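Local coordinates for possible periplasmic protein (Campylobacter jejuni, PDB 3RGC) that acts as a SurA-like periplasmic chaperone and may have peptidyl-prolyl cis-trans isomerase activity, at residues Asp8-Thr13 with Asn37-Ile42; Lys46-Val51 with Glu104-Met109. All blocks are in the same frame, centred on the assembly; numbering follows the deposited sequence.

Contact 1 (Asp8-Thr13 with Asn37-Ile42); sequences DKEPIT and NEKMEI
Lys39 reaches from residues 37-42 of helix 30-48 to strand 10-13 and lays its aliphatic chain between Ile12 and Glu10. The apolar part of the contact is Lys39 against Ile12: their side chains run past each other in opposite directions, and Lys39 CG lies 3.9 Å from both Ile12 CG1 and Ile12 CD1. A bend at the second torsion of Lys39 (chi2 -52°) turns the rest of the chain across the strand, bringing CE to 3.8 Å from Pro11 O.

The polar part is proximity without bonding. Lys39 NZ stays 4.1 Å from Pro11 O and 5.2 Å from Glu10 OE1, too far for a salt bridge. Glu10 stretches out beyond CG and brings OE1 to 3.4 Å from Lys39 O; as both are acceptors, this pair is no hydrogen bond. The same carboxylate oxygen lies over aliphatic carbon, 3.8 Å from Lys39 CD and 3.7 Å from Ile42 CG2. No hydrogen bond joins the segments, so their 216 Å² of buried surface rests on van der Waals contact.

Strand and helix run nearly antiparallel, at 154°, with their axes 9.6 Å apart. Both segments lie in the SurA N-terminal-type domain, where edge strand 10-13 of a small antiparallel sheet built from both chain ends packs on helix 30-48. The backbone of Ile12 bonds to strand 3-7, whose Val7 touches both Ile12 and Lys39. On the helix, Met40 packs on Phe238 and Leu241 of helix 218-244, while Glu41 forms a salt bridge with Lys99 of helix 86-107.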
loop_
_atom_site.group_PDB
_atom_site.type_symbol
_atom_site.label_atom_id
_atom_site.label_comp_id
_atom_site.label_asym_id
_atom_site.label_seq_id
_atom_site.Cartn_x
_atom_site.Cartn_y
_atom_site.Cartn_z
ATOM N N ASP B 8 -9.884 46.468 -2.304
ATOM C CA ASP B 8 -9.707 47.223 -1.077
ATOM C C ASP B 8 -9.075 48.534 -1.503
ATOM O O ASP B 8 -9.744 49.390 -2.091
ATOM C CB ASP B 8 -8.805 46.494 -0.088
ATOM C CG ASP B 8 -9.590 45.762 0.976
ATOM O OD1 ASP B 8 -8.997 44.921 1.686
ATOM O OD2 ASP B 8 -10.806 46.028 1.099
ATOM N N LYS B 9 -7.784 48.684 -1.241
ATOM C CA LYS B 9 -7.065 49.851 -1.732
ATOM C C LYS B 9 -5.901 49.431 -2.632
ATOM O O LYS B 9 -5.257 50.266 -3.270
ATOM C CB LYS B 9 -6.577 50.715 -0.566
ATOM N N GLU B 10 -5.663 48.125 -2.698
ATOM C CA GLU B 10 -4.556 47.564 -3.462
ATOM C C GLU B 10 -4.776 47.607 -4.981
ATOM O O GLU B 10 -5.704 47.002 -5.507
ATOM C CB GLU B 10 -4.251 46.147 -2.969
ATOM C CG GLU B 10 -3.743 46.145 -1.528
ATOM C CD GLU B 10 -3.768 44.775 -0.876
ATOM O OE1 GLU B 10 -3.642 43.767 -1.601
ATOM O OE2 GLU B 10 -3.915 44.712 0.368
ATOM N N PRO B 11 -3.908 48.339 -5.689
ATOM C CA PRO B 11 -4.049 48.565 -7.134
ATOM C C PRO B 11 -3.642 47.362 -7.987
ATOM O O PRO B 11 -2.742 46.599 -7.631
ATOM C CB PRO B 11 -3.094 49.734 -7.391
ATOM C CG PRO B 11 -2.018 49.554 -6.364
ATOM C CD PRO B 11 -2.718 49.010 -5.132
ATOM N N ILE B 12 -4.316 47.199 -9.118
ATOM C CA ILE B 12 -3.961 46.179 -10.094
ATOM C C ILE B 12 -3.777 46.898 -11.402
ATOM O O ILE B 12 -4.701 47.542 -11.894
ATOM C CB ILE B 12 -5.083 45.149 -10.285
ATOM C CG1 ILE B 12 -5.381 44.420 -8.973
ATOM C CG2 ILE B 12 -4.711 44.175 -11.404
ATOM C CD1 ILE B 12 -6.599 43.490 -9.029
ATOM N N THR B 13 -2.581 46.809 -11.960
ATOM C CA THR B 13 -2.232 47.619 -13.112
ATOM C C THR B 13 -2.468 46.842 -14.388
ATOM O O THR B 13 -2.543 45.612 -14.378
ATOM C CB THR B 13 -0.748 48.038 -13.079
ATOM O OG1 THR B 13 0.083 46.887 -13.286
ATOM C CG2 THR B 13 -0.408 48.671 -11.760
ATOM N N ASN B 37 -8.482 37.856 -6.775
ATOM C CA ASN B 37 -8.326 36.930 -5.656
ATOM C C ASN B 37 -6.960 37.032 -4.964
ATOM O O ASN B 37 -6.877 36.923 -3.746
ATOM C CB ASN B 37 -8.609 35.489 -6.099
ATOM C CG ASN B 37 -8.466 34.492 -4.966
ATOM O OD1 ASN B 37 -9.384 34.302 -4.165
ATOM N ND2 ASN B 37 -7.309 33.840 -4.898
ATOM N N GLU B 38 -5.887 37.243 -5.724
ATOM C CA GLU B 38 -4.575 37.400 -5.091
ATOM C C GLU B 38 -4.556 38.600 -4.170
ATOM O O GLU B 38 -3.938 38.568 -3.118
ATOM C CB GLU B 38 -3.469 37.561 -6.114
ATOM C CG GLU B 38 -2.956 36.264 -6.685
ATOM C CD GLU B 38 -1.750 36.488 -7.571
ATOM O OE1 GLU B 38 -1.230 37.630 -7.575
ATOM O OE2 GLU B 38 -1.328 35.531 -8.260
ATOM N N LYS B 39 -5.228 39.674 -4.561
ATOM C CA LYS B 39 -5.230 40.855 -3.697
ATOM C C LYS B 39 -6.030 40.599 -2.426
ATOM O O LYS B 39 -5.663 41.074 -1.359
ATOM C CB LYS B 39 -5.753 42.086 -4.427
ATOM C CG LYS B 39 -4.924 42.480 -5.630
ATOM C CD LYS B 39 -3.459 42.595 -5.260
ATOM C CE LYS B 39 -2.626 43.026 -6.446
ATOM N NZ LYS B 39 -1.183 43.116 -6.082
ATOM N N MET B 40 -7.121 39.848 -2.545
ATOM C CA MET B 40 -7.910 39.476 -1.377
ATOM C C MET B 40 -7.041 38.689 -0.401
ATOM O O MET B 40 -7.093 38.922 0.799
ATOM C CB MET B 40 -9.149 38.658 -1.772
ATOM C CG MET B 40 -10.288 39.458 -2.404
ATOM S SD MET B 40 -11.683 38.411 -2.939
ATOM C CE MET B 40 -12.055 37.679 -1.411
ATOM N N GLU B 41 -6.230 37.766 -0.916
ATOM C CA GLU B 41 -5.399 36.924 -0.049
ATOM C C GLU B 41 -4.337 37.741 0.659
ATOM O O GLU B 41 -4.133 37.608 1.858
ATOM C CB GLU B 41 -4.690 35.835 -0.861
ATOM C CG GLU B 41 -5.613 34.760 -1.414
ATOM C CD GLU B 41 -4.915 33.864 -2.427
ATOM O OE1 GLU B 41 -3.826 34.241 -2.907
ATOM O OE2 GLU B 41 -5.458 32.790 -2.749
ATOM N N ILE B 42 -3.644 38.574 -0.106
ATOM C CA ILE B 42 -2.598 39.425 0.443
ATOM C C ILE B 42 -3.148 40.258 1.584
ATOM O O ILE B 42 -2.505 40.403 2.621
ATOM C CB ILE B 42 -2.024 40.346 -0.631
ATOM C CG1 ILE B 42 -1.170 39.541 -1.612
ATOM C CG2 ILE B 42 -1.199 41.454 -0.002
ATOM C CD1 ILE B 42 -0.879 40.279 -2.911
#

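Contact 2 (Lys46-Val51 with Glu104-Met109); sequences KQLGIV and EKIASM
A Schellman motif ends helix 30-48, and the residues flanking its glycine meet the C-terminal end of helix 86-107. Gly49 has positive phi (64°) and its N bonds back to Lys46 O at 3.1 Å; the turn places Leu48 before it and Ile50 after it on the same partner, Lys105.

Leu48 divides its two methyl groups between different neighbours. CD1 packs 4.0 Å from Lys105 CG and 4.2 Å from Ile106 CG1, whereas CD2 meets Met109 CE at 3.7 Å, the two side chains reaching toward each other tip to tip. Ile50 adds its CD1 methyl, 4.0 Å from Lys105 CB, a carbon that the backbone already directs at it. Lys105 then runs with CG anti to its backbone N (chi1 -177°), which puts CG beside Leu48 CD1; the contact uses this aliphatic base and not the amino group. All of these meetings are apolar, with no hydrogen bond between the segments.

Residues 104-109 make a turn of their own. Ser108 OG donates to Lys105 O at 2.7 Å, lying in the carbonyl plane on a lone pair (C=O...donor angle 132°), and Met109 N bonds to Ile106 O.

Behind this surface contact runs helix 218-244, where Ile106 rests on Tyr237 and Phe238 and Met109 on Phe233. One turn back along helix 86-107, Leu102 touches Leu48, and Lys101 touches Ile50 and hydrogen-bonds to Val51 O.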
loop_
_atom_site.group_PDB
_atom_site.type_symbol
_atom_site.label_atom_id
_atom_site.label_comp_id
_atom_site.label_asym_id
_atom_site.label_seq_id
_atom_site.Cartn_x
_atom_site.Cartn_y
_atom_site.Cartn_z
ATOM N N LYS B 46 -2.136 40.176 5.681
ATOM C CA LYS B 46 -1.841 41.296 6.570
ATOM C C LYS B 46 -2.656 41.232 7.861
ATOM O O LYS B 46 -2.102 41.256 8.964
ATOM C CB LYS B 46 -2.155 42.621 5.868
ATOM C CG LYS B 46 -1.398 42.842 4.568
ATOM C CD LYS B 46 -1.823 44.147 3.914
ATOM C CE LYS B 46 -1.169 44.314 2.559
ATOM N NZ LYS B 46 0.297 44.180 2.672
ATOM N N GLN B 47 -3.978 41.169 7.709
ATOM C CA GLN B 47 -4.890 41.223 8.843
ATOM C C GLN B 47 -4.719 40.043 9.797
ATOM O O GLN B 47 -4.866 40.196 11.006
ATOM C CB GLN B 47 -6.339 41.279 8.358
ATOM C CG GLN B 47 -6.653 42.473 7.466
ATOM C CD GLN B 47 -8.091 42.456 6.983
ATOM O OE1 GLN B 47 -8.976 41.932 7.663
ATOM N NE2 GLN B 47 -8.332 43.016 5.796
ATOM N N LEU B 48 -4.422 38.863 9.262
ATOM C CA LEU B 48 -4.278 37.682 10.108
ATOM C C LEU B 48 -2.836 37.491 10.562
ATOM O O LEU B 48 -2.533 36.563 11.295
ATOM C CB LEU B 48 -4.792 36.428 9.397
ATOM C CG LEU B 48 -6.270 36.446 8.995
ATOM C CD1 LEU B 48 -6.635 35.258 8.065
ATOM C CD2 LEU B 48 -7.176 36.495 10.234
ATOM N N GLY B 49 -1.956 38.390 10.138
ATOM C CA GLY B 49 -0.562 38.327 10.525
ATOM C C GLY B 49 0.110 37.074 10.010
ATOM O O GLY B 49 0.820 36.396 10.743
ATOM N N ILE B 50 -0.123 36.759 8.743
ATOM C CA ILE B 50 0.512 35.607 8.134
ATOM C C ILE B 50 1.890 36.038 7.696
ATOM O O ILE B 50 2.034 37.100 7.112
ATOM C CB ILE B 50 -0.261 35.123 6.889
ATOM C CG1 ILE B 50 -1.694 34.746 7.254
ATOM C CG2 ILE B 50 0.443 33.936 6.248
ATOM C CD1 ILE B 50 -1.785 33.722 8.378
ATOM N N VAL B 51 2.900 35.217 7.973
ATOM C CA VAL B 51 4.264 35.500 7.523
ATOM C C VAL B 51 5.152 34.238 7.473
ATOM O O VAL B 51 4.956 33.299 8.233
ATOM C CB VAL B 51 4.933 36.584 8.414
ATOM C CG1 VAL B 51 5.264 36.011 9.768
ATOM C CG2 VAL B 51 6.179 37.114 7.757
ATOM N N GLU B 104 -4.549 27.530 6.182
ATOM C CA GLU B 104 -4.564 26.805 7.458
ATOM C C GLU B 104 -5.238 27.660 8.516
ATOM O O GLU B 104 -6.104 27.196 9.232
ATOM C CB GLU B 104 -3.153 26.535 7.967
ATOM C CG GLU B 104 -2.266 25.655 7.130
ATOM C CD GLU B 104 -0.816 25.706 7.619
ATOM O OE1 GLU B 104 -0.589 26.081 8.797
ATOM O OE2 GLU B 104 0.097 25.391 6.823
ATOM N N LYS B 105 -4.790 28.908 8.636
ATOM C CA LYS B 105 -5.358 29.856 9.589
ATOM C C LYS B 105 -6.868 29.966 9.391
ATOM O O LYS B 105 -7.655 29.801 10.325
ATOM C CB LYS B 105 -4.694 31.230 9.401
ATOM C CG LYS B 105 -5.141 32.305 10.372
ATOM C CD LYS B 105 -4.782 31.931 11.807
ATOM C CE LYS B 105 -5.008 33.091 12.766
ATOM N NZ LYS B 105 -4.820 32.694 14.199
ATOM N N ILE B 106 -7.277 30.232 8.159
ATOM C CA ILE B 106 -8.690 30.344 7.865
ATOM C C ILE B 106 -9.431 29.091 8.293
ATOM O O ILE B 106 -10.447 29.177 8.970
ATOM C CB ILE B 106 -8.941 30.636 6.370
ATOM C CG1 ILE B 106 -8.553 32.078 6.040
ATOM C CG2 ILE B 106 -10.401 30.401 5.998
ATOM C CD1 ILE B 106 -8.849 32.448 4.614
ATOM N N ALA B 107 -8.940 27.919 7.903
ATOM C CA ALA B 107 -9.635 26.692 8.297
ATOM C C ALA B 107 -9.667 26.467 9.820
ATOM O O ALA B 107 -10.541 25.768 10.323
ATOM C CB ALA B 107 -9.038 25.503 7.611
ATOM N N SER B 108 -8.718 27.046 10.555
ATOM C CA SER B 108 -8.687 26.852 12.004
ATOM C C SER B 108 -9.853 27.589 12.653
ATOM O O SER B 108 -10.109 27.446 13.843
ATOM C CB SER B 108 -7.354 27.313 12.605
ATOM O OG SER B 108 -7.316 28.719 12.821
ATOM N N MET B 109 -10.566 28.372 11.853
ATOM C CA MET B 109 -11.644 29.198 12.365
ATOM C C MET B 109 -12.951 28.433 12.395
ATOM O O MET B 109 -13.888 28.849 13.050
ATOM C CB MET B 109 -11.807 30.459 11.510
ATOM C CG MET B 109 -10.843 31.585 11.848
ATOM S SD MET B 109 -11.017 33.044 10.788
ATOM C CE MET B 109 -9.377 33.653 10.884
#

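Helix 30-48 takes part in both contacts: residues 37-42 face strand 10-13 in contact 1, and its C-terminal end meets residues 104-109 in contact 2. The centres lie about 17 Å apart, yet the contacts touch where Glu10 OE2 comes within 3.5 Å of Lys46 CE, a van der Waals approach to a methylene carbon, not a hydrogen bond. Along the chain, both segments of contact 1 come before either segment of contact 2. Helix 218-244 lines both, and Phe238 touches Met40 of contact 1 and Ile106 of contact 2. Their segments thus help join the small terminal sheet and three long helices through side-chain packing.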